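Local coordinates for membrane lipoprotein family protein (Aeropyrum pernix, PDB 4PEV) that probably serves as the solute-binding lipoprotein of an ABC transporter, holding adenosine, consistent with nucleoside uptake, at residues S284-L298 against G330-A343. Sequence-based numbering, arbitrary orientation.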
loop_
_atom_site.group_PDB
_atom_site.type_symbol
_atom_site.label_atom_id
_atom_site.label_comp_id
_atom_site.label_asym_id
_atom_site.label_seq_id
_atom_site.Cartn_x
_atom_site.Cartn_y
_atom_site.Cartn_z
ATOM N N SER C 284 -6.240 5.621 -3.741
ATOM C CA SER C 284 -6.889 5.252 -4.993
ATOM C C SER C 284 -6.155 6.015 -6.080
ATOM O O SER C 284 -6.183 7.250 -6.085
ATOM C CB SER C 284 -8.383 5.627 -5.019
ATOM O OG SER C 284 -8.769 6.180 -6.285
ATOM N N GLN C 285 -5.539 5.277 -6.999
ATOM C CA GLN C 285 -4.720 5.879 -8.043
ATOM C C GLN C 285 -5.336 5.772 -9.447
ATOM O O GLN C 285 -4.653 6.023 -10.438
ATOM C CB GLN C 285 -3.327 5.252 -8.013
ATOM C CG GLN C 285 -2.603 5.481 -6.698
ATOM C CD GLN C 285 -1.308 4.701 -6.607
ATOM O OE1 GLN C 285 -1.309 3.477 -6.535
ATOM N NE2 GLN C 285 -0.201 5.406 -6.606
ATOM N N GLU C 286 -6.626 5.433 -9.515
ATOM C CA GLU C 286 -7.306 5.194 -10.789
ATOM C C GLU C 286 -7.241 6.428 -11.669
ATOM O O GLU C 286 -7.066 6.345 -12.886
ATOM C CB GLU C 286 -8.770 4.783 -10.556
ATOM C CG GLU C 286 -8.965 3.342 -10.054
ATOM C CD GLU C 286 -8.958 3.186 -8.541
ATOM O OE1 GLU C 286 -8.219 3.918 -7.851
ATOM O OE2 GLU C 286 -9.678 2.298 -8.043
ATOM N N TRP C 287 -7.374 7.581 -11.030
ATOM C CA TRP C 287 -7.311 8.877 -11.707
ATOM C C TRP C 287 -6.082 9.056 -12.579
ATOM O O TRP C 287 -6.116 9.839 -13.514
ATOM C CB TRP C 287 -7.365 10.018 -10.672
ATOM C CG TRP C 287 -6.186 10.045 -9.777
ATOM C CD1 TRP C 287 -6.076 9.466 -8.565
ATOM C CD2 TRP C 287 -4.920 10.653 -10.058
ATOM N NE1 TRP C 287 -4.825 9.675 -8.063
ATOM C CE2 TRP C 287 -4.096 10.407 -8.958
ATOM C CE3 TRP C 287 -4.412 11.400 -11.141
ATOM C CZ2 TRP C 287 -2.790 10.866 -8.890
ATOM C CZ3 TRP C 287 -3.117 11.859 -11.081
ATOM C CH2 TRP C 287 -2.315 11.588 -9.958
ATOM N N TYR C 288 -4.989 8.367 -12.269
ATOM C CA TYR C 288 -3.754 8.555 -13.037
ATOM C C TYR C 288 -3.957 8.109 -14.503
ATOM O O TYR C 288 -3.574 8.824 -15.434
ATOM C CB TYR C 288 -2.555 7.865 -12.353
ATOM C CG TYR C 288 -1.219 8.069 -13.052
ATOM C CD1 TYR C 288 -0.480 9.235 -12.875
ATOM C CD2 TYR C 288 -0.697 7.084 -13.887
ATOM C CE1 TYR C 288 0.737 9.419 -13.511
ATOM C CE2 TYR C 288 0.517 7.258 -14.532
ATOM C CZ TYR C 288 1.233 8.426 -14.341
ATOM O OH TYR C 288 2.442 8.581 -14.990
ATOM N N ASP C 289 -4.580 6.945 -14.687
ATOM C CA ASP C 289 -5.103 6.516 -15.991
ATOM C C ASP C 289 -6.202 5.496 -15.763
ATOM O O ASP C 289 -5.911 4.351 -15.445
ATOM C CB ASP C 289 -4.035 5.908 -16.902
ATOM C CG ASP C 289 -4.630 5.343 -18.194
ATOM O OD1 ASP C 289 -5.654 5.861 -18.702
ATOM O OD2 ASP C 289 -4.086 4.359 -18.705
ATOM N N PRO C 290 -7.470 5.894 -15.939
ATOM C CA PRO C 290 -8.567 5.019 -15.521
ATOM C C PRO C 290 -8.887 3.861 -16.491
ATOM O O PRO C 290 -9.516 2.873 -16.094
ATOM C CB PRO C 290 -9.753 5.990 -15.413
ATOM C CG PRO C 290 -9.220 7.354 -15.728
ATOM C CD PRO C 290 -7.986 7.133 -16.534
ATOM N N GLN C 291 -8.471 3.987 -17.743
ATOM C CA GLN C 291 -8.649 2.918 -18.710
ATOM C C GLN C 291 -7.894 1.680 -18.264
ATOM O O GLN C 291 -8.401 0.574 -18.375
ATOM C CB GLN C 291 -8.154 3.348 -20.096
ATOM C CG GLN C 291 -9.080 4.310 -20.840
ATOM C CD GLN C 291 -8.316 5.333 -21.681
ATOM O OE1 GLN C 291 -7.269 5.840 -21.266
ATOM N NE2 GLN C 291 -8.843 5.647 -22.863
ATOM N N THR C 292 -6.687 1.867 -17.742
ATOM C CA THR C 292 -5.849 0.738 -17.303
ATOM C C THR C 292 -5.788 0.502 -15.774
ATOM O O THR C 292 -5.525 -0.623 -15.337
ATOM C CB THR C 292 -4.408 0.867 -17.860
ATOM O OG1 THR C 292 -3.767 2.041 -17.325
ATOM C CG2 THR C 292 -4.434 0.923 -19.413
ATOM N N ILE C 293 -6.011 1.543 -14.970
ATOM C CA ILE C 293 -5.905 1.409 -13.515
ATOM C C ILE C 293 -7.291 1.120 -12.994
ATOM O O ILE C 293 -8.063 2.020 -12.731
ATOM C CB ILE C 293 -5.285 2.655 -12.836
ATOM C CG1 ILE C 293 -3.919 2.938 -13.457
ATOM C CG2 ILE C 293 -5.093 2.429 -11.341
ATOM C CD1 ILE C 293 -3.331 4.290 -13.102
ATOM N N ILE C 294 -7.594 -0.158 -12.849
ATOM C CA ILE C 294 -8.980 -0.593 -12.669
ATOM C C ILE C 294 -9.458 -0.547 -11.206
ATOM O O ILE C 294 -10.647 -0.412 -10.954
ATOM C CB ILE C 294 -9.164 -1.992 -13.296
ATOM C CG1 ILE C 294 -10.624 -2.242 -13.664
ATOM C CG2 ILE C 294 -8.620 -3.083 -12.386
ATOM C CD1 ILE C 294 -10.872 -3.630 -14.217
ATOM N N ILE C 295 -8.534 -0.639 -10.255
ATOM C CA ILE C 295 -8.872 -0.679 -8.839
ATOM C C ILE C 295 -7.634 -0.378 -8.007
ATOM O O ILE C 295 -6.527 -0.432 -8.516
ATOM C CB ILE C 295 -9.466 -2.058 -8.441
ATOM C CG1 ILE C 295 -10.212 -1.978 -7.104
ATOM C CG2 ILE C 295 -8.385 -3.128 -8.380
ATOM C CD1 ILE C 295 -11.408 -2.906 -7.023
ATOM N N SER C 296 -7.815 -0.055 -6.733
ATOM C CA SER C 296 -6.685 0.233 -5.854
ATOM C C SER C 296 -6.886 -0.386 -4.481
ATOM O O SER C 296 -7.974 -0.275 -3.893
ATOM C CB SER C 296 -6.487 1.757 -5.704
ATOM O OG SER C 296 -6.303 2.395 -6.967
ATOM N N GLY C 297 -5.847 -1.036 -3.967
ATOM C CA GLY C 297 -5.807 -1.382 -2.545
ATOM C C GLY C 297 -5.603 -0.101 -1.748
ATOM O O GLY C 297 -4.783 0.735 -2.123
ATOM N N LEU C 298 -6.345 0.078 -0.663
ATOM C CA LEU C 298 -6.219 1.300 0.136
ATOM C C LEU C 298 -5.528 1.000 1.422
ATOM O O LEU C 298 -5.772 -0.028 2.026
ATOM C CB LEU C 298 -7.577 1.896 0.484
ATOM C CG LEU C 298 -8.439 2.299 -0.696
ATOM C CD1 LEU C 298 -9.836 2.610 -0.190
ATOM C CD2 LEU C 298 -7.832 3.488 -1.423
ATOM N N GLY C 330 -9.042 0.469 8.189
ATOM C CA GLY C 330 -7.640 0.822 7.938
ATOM C C GLY C 330 -7.149 0.374 6.572
ATOM O O GLY C 330 -6.238 0.969 5.996
ATOM N N LEU C 331 -7.757 -0.696 6.070
ATOM C CA LEU C 331 -7.506 -1.196 4.720
ATOM C C LEU C 331 -8.837 -1.347 3.988
ATOM O O LEU C 331 -9.879 -1.492 4.612
ATOM C CB LEU C 331 -6.776 -2.540 4.786
ATOM C CG LEU C 331 -5.509 -2.551 5.637
ATOM C CD1 LEU C 331 -4.951 -3.962 5.698
ATOM C CD2 LEU C 331 -4.461 -1.579 5.095
ATOM N N GLY C 332 -8.804 -1.299 2.666
ATOM C CA GLY C 332 -10.014 -1.457 1.882
ATOM C C GLY C 332 -9.717 -1.491 0.406
ATOM O O GLY C 332 -8.553 -1.444 0.008
ATOM N N LEU C 333 -10.772 -1.605 -0.401
ATOM C CA LEU C 333 -10.677 -1.435 -1.841
ATOM C C LEU C 333 -11.337 -0.136 -2.243
ATOM O O LEU C 333 -12.234 0.387 -1.577
ATOM C CB LEU C 333 -11.361 -2.575 -2.587
ATOM C CG LEU C 333 -10.793 -3.986 -2.427
ATOM C CD1 LEU C 333 -11.649 -4.958 -3.211
ATOM C CD2 LEU C 333 -9.354 -4.079 -2.904
ATOM N N SER C 334 -10.875 0.356 -3.374
ATOM C CA SER C 334 -11.338 1.578 -3.977
ATOM C C SER C 334 -12.805 1.466 -4.432
ATOM O O SER C 334 -13.111 0.639 -5.283
ATOM C CB SER C 334 -10.419 1.817 -5.180
ATOM O OG SER C 334 -10.574 3.093 -5.732
ATOM N N ASP C 335 -13.706 2.289 -3.881
ATOM C CA ASP C 335 -15.108 2.383 -4.371
ATOM C C ASP C 335 -15.414 3.735 -5.075
ATOM O O ASP C 335 -14.531 4.560 -5.225
ATOM C CB ASP C 335 -16.086 2.133 -3.213
ATOM C CG ASP C 335 -16.175 3.310 -2.251
ATOM O OD1 ASP C 335 -15.844 4.430 -2.671
ATOM O OD2 ASP C 335 -16.583 3.128 -1.080
ATOM N N GLU C 336 -16.663 3.965 -5.487
ATOM C CA GLU C 336 -17.056 5.196 -6.230
ATOM C C GLU C 336 -16.586 6.492 -5.588
ATOM O O GLU C 336 -15.941 7.313 -6.225
ATOM C CB GLU C 336 -18.585 5.308 -6.392
ATOM C CG GLU C 336 -19.219 4.436 -7.474
ATOM C CD GLU C 336 -19.559 3.015 -7.003
ATOM O OE1 GLU C 336 -20.542 2.449 -7.539
ATOM O OE2 GLU C 336 -18.855 2.457 -6.109
ATOM N N GLU C 337 -16.934 6.681 -4.324
ATOM C CA GLU C 337 -16.694 7.959 -3.667
ATOM C C GLU C 337 -15.200 8.206 -3.425
ATOM O O GLU C 337 -14.712 9.321 -3.618
ATOM C CB GLU C 337 -17.517 8.073 -2.374
ATOM C CG GLU C 337 -16.853 7.564 -1.106
ATOM C CD GLU C 337 -17.537 8.088 0.144
ATOM O OE1 GLU C 337 -18.760 7.859 0.294
ATOM O OE2 GLU C 337 -16.852 8.730 0.977
ATOM N N ILE C 338 -14.486 7.151 -3.040
ATOM C CA ILE C 338 -13.046 7.225 -2.765
ATOM C C ILE C 338 -12.308 7.586 -4.072
ATOM O O ILE C 338 -11.391 8.403 -4.076
ATOM C CB ILE C 338 -12.460 5.898 -2.200
ATOM C CG1 ILE C 338 -13.360 5.236 -1.129
ATOM C CG2 ILE C 338 -11.069 6.138 -1.642
ATOM C CD1 ILE C 338 -13.105 5.623 0.319
ATOM N N ILE C 339 -12.741 6.981 -5.176
ATOM C CA ILE C 339 -12.173 7.245 -6.494
ATOM C C ILE C 339 -12.342 8.701 -6.892
ATOM O O ILE C 339 -11.399 9.325 -7.387
ATOM C CB ILE C 339 -12.824 6.355 -7.576
ATOM C CG1 ILE C 339 -12.387 4.909 -7.391
ATOM C CG2 ILE C 339 -12.429 6.793 -8.981
ATOM C CD1 ILE C 339 -13.234 3.917 -8.151
ATOM N N ARG C 340 -13.546 9.228 -6.676
ATOM C CA ARG C 340 -13.849 10.605 -7.036
ATOM C C ARG C 340 -13.105 11.564 -6.104
ATOM O O ARG C 340 -12.634 12.598 -6.542
ATOM C CB ARG C 340 -15.363 10.862 -6.998
ATOM C CG ARG C 340 -15.778 12.223 -7.566
ATOM C CD ARG C 340 -17.294 12.442 -7.618
ATOM N NE ARG C 340 -18.052 11.445 -6.847
ATOM C CZ ARG C 340 -18.859 10.508 -7.364
ATOM N NH1 ARG C 340 -19.056 10.416 -8.680
ATOM N NH2 ARG C 340 -19.492 9.651 -6.553
ATOM N N TYR C 341 -12.978 11.214 -4.830
ATOM C CA TYR C 341 -12.295 12.079 -3.862
ATOM C C TYR C 341 -10.846 12.392 -4.226
ATOM O O TYR C 341 -10.400 13.547 -4.144
ATOM C CB TYR C 341 -12.332 11.428 -2.493
ATOM C CG TYR C 341 -11.494 12.103 -1.444
ATOM C CD1 TYR C 341 -11.950 13.240 -0.783
ATOM C CD2 TYR C 341 -10.265 11.571 -1.071
ATOM C CE1 TYR C 341 -11.190 13.843 0.210
ATOM C CE2 TYR C 341 -9.502 12.155 -0.080
ATOM C CZ TYR C 341 -9.961 13.292 0.554
ATOM O OH TYR C 341 -9.187 13.863 1.538
ATOM N N PHE C 342 -10.114 11.351 -4.619
ATOM C CA PHE C 342 -8.713 11.505 -4.998
ATOM C C PHE C 342 -8.608 12.109 -6.351
ATOM O O PHE C 342 -7.648 12.802 -6.631
ATOM C CB PHE C 342 -7.976 10.176 -4.951
ATOM C CG PHE C 342 -7.684 9.736 -3.565
ATOM C CD1 PHE C 342 -6.663 10.334 -2.855
ATOM C CD2 PHE C 342 -8.472 8.781 -2.948
ATOM C CE1 PHE C 342 -6.409 9.964 -1.552
ATOM C CE2 PHE C 342 -8.224 8.393 -1.645
ATOM C CZ PHE C 342 -7.187 8.987 -0.944
ATOM N N ALA C 343 -9.597 11.853 -7.193
ATOM C CA ALA C 343 -9.672 12.509 -8.494
ATOM C C ALA C 343 -9.899 14.020 -8.334
ATOM O O ALA C 343 -9.294 14.809 -9.057
ATOM C CB ALA C 343 -10.760 11.869 -9.349
HETATM O O HOH W 1 -8.963 7.925 -8.279
#
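L298 lays its CD1 methyl over the backbone of L333, 3.6 Å from L333 O, and meets I338 CG2 with the same methyl. Its strand, 293-298, runs antiparallel to the short strand 331-333, which borders the mixed sheet of this periplasmic-binding-protein fold. L298 N donates to G332 O (2.8 Å), with a weak return bond from G332 N to L298 O, and S334 N donates to S296 O (3.0 Å). D335 is the N-cap of helix 336-348; its OD1 accepts from I338 N. E286 bends its carboxylate to S334. S334 OG, anti to its own backbone N (chi1 -169°), donates to E286 OE2 at 2.6 Å on the syn side, 33° out of the carboxylate plane. S284 OG and S296 OG donate to E286 OE1 from opposite faces of its plane. R369 forms a salt bridge with OE2. Replacing E286 by alanine would probably leave three serine hydroxyls without this acceptor and the R369 charge without its mate. S284 N sits over one face of the F342 ring, toward its rim. A water joins S284 OG, W287 N and I339 O. The four E286 partners join loop 284-286, strand 293-298, the turn at S334 and helix 358-372. This buried carboxylate is likely to stay ionised.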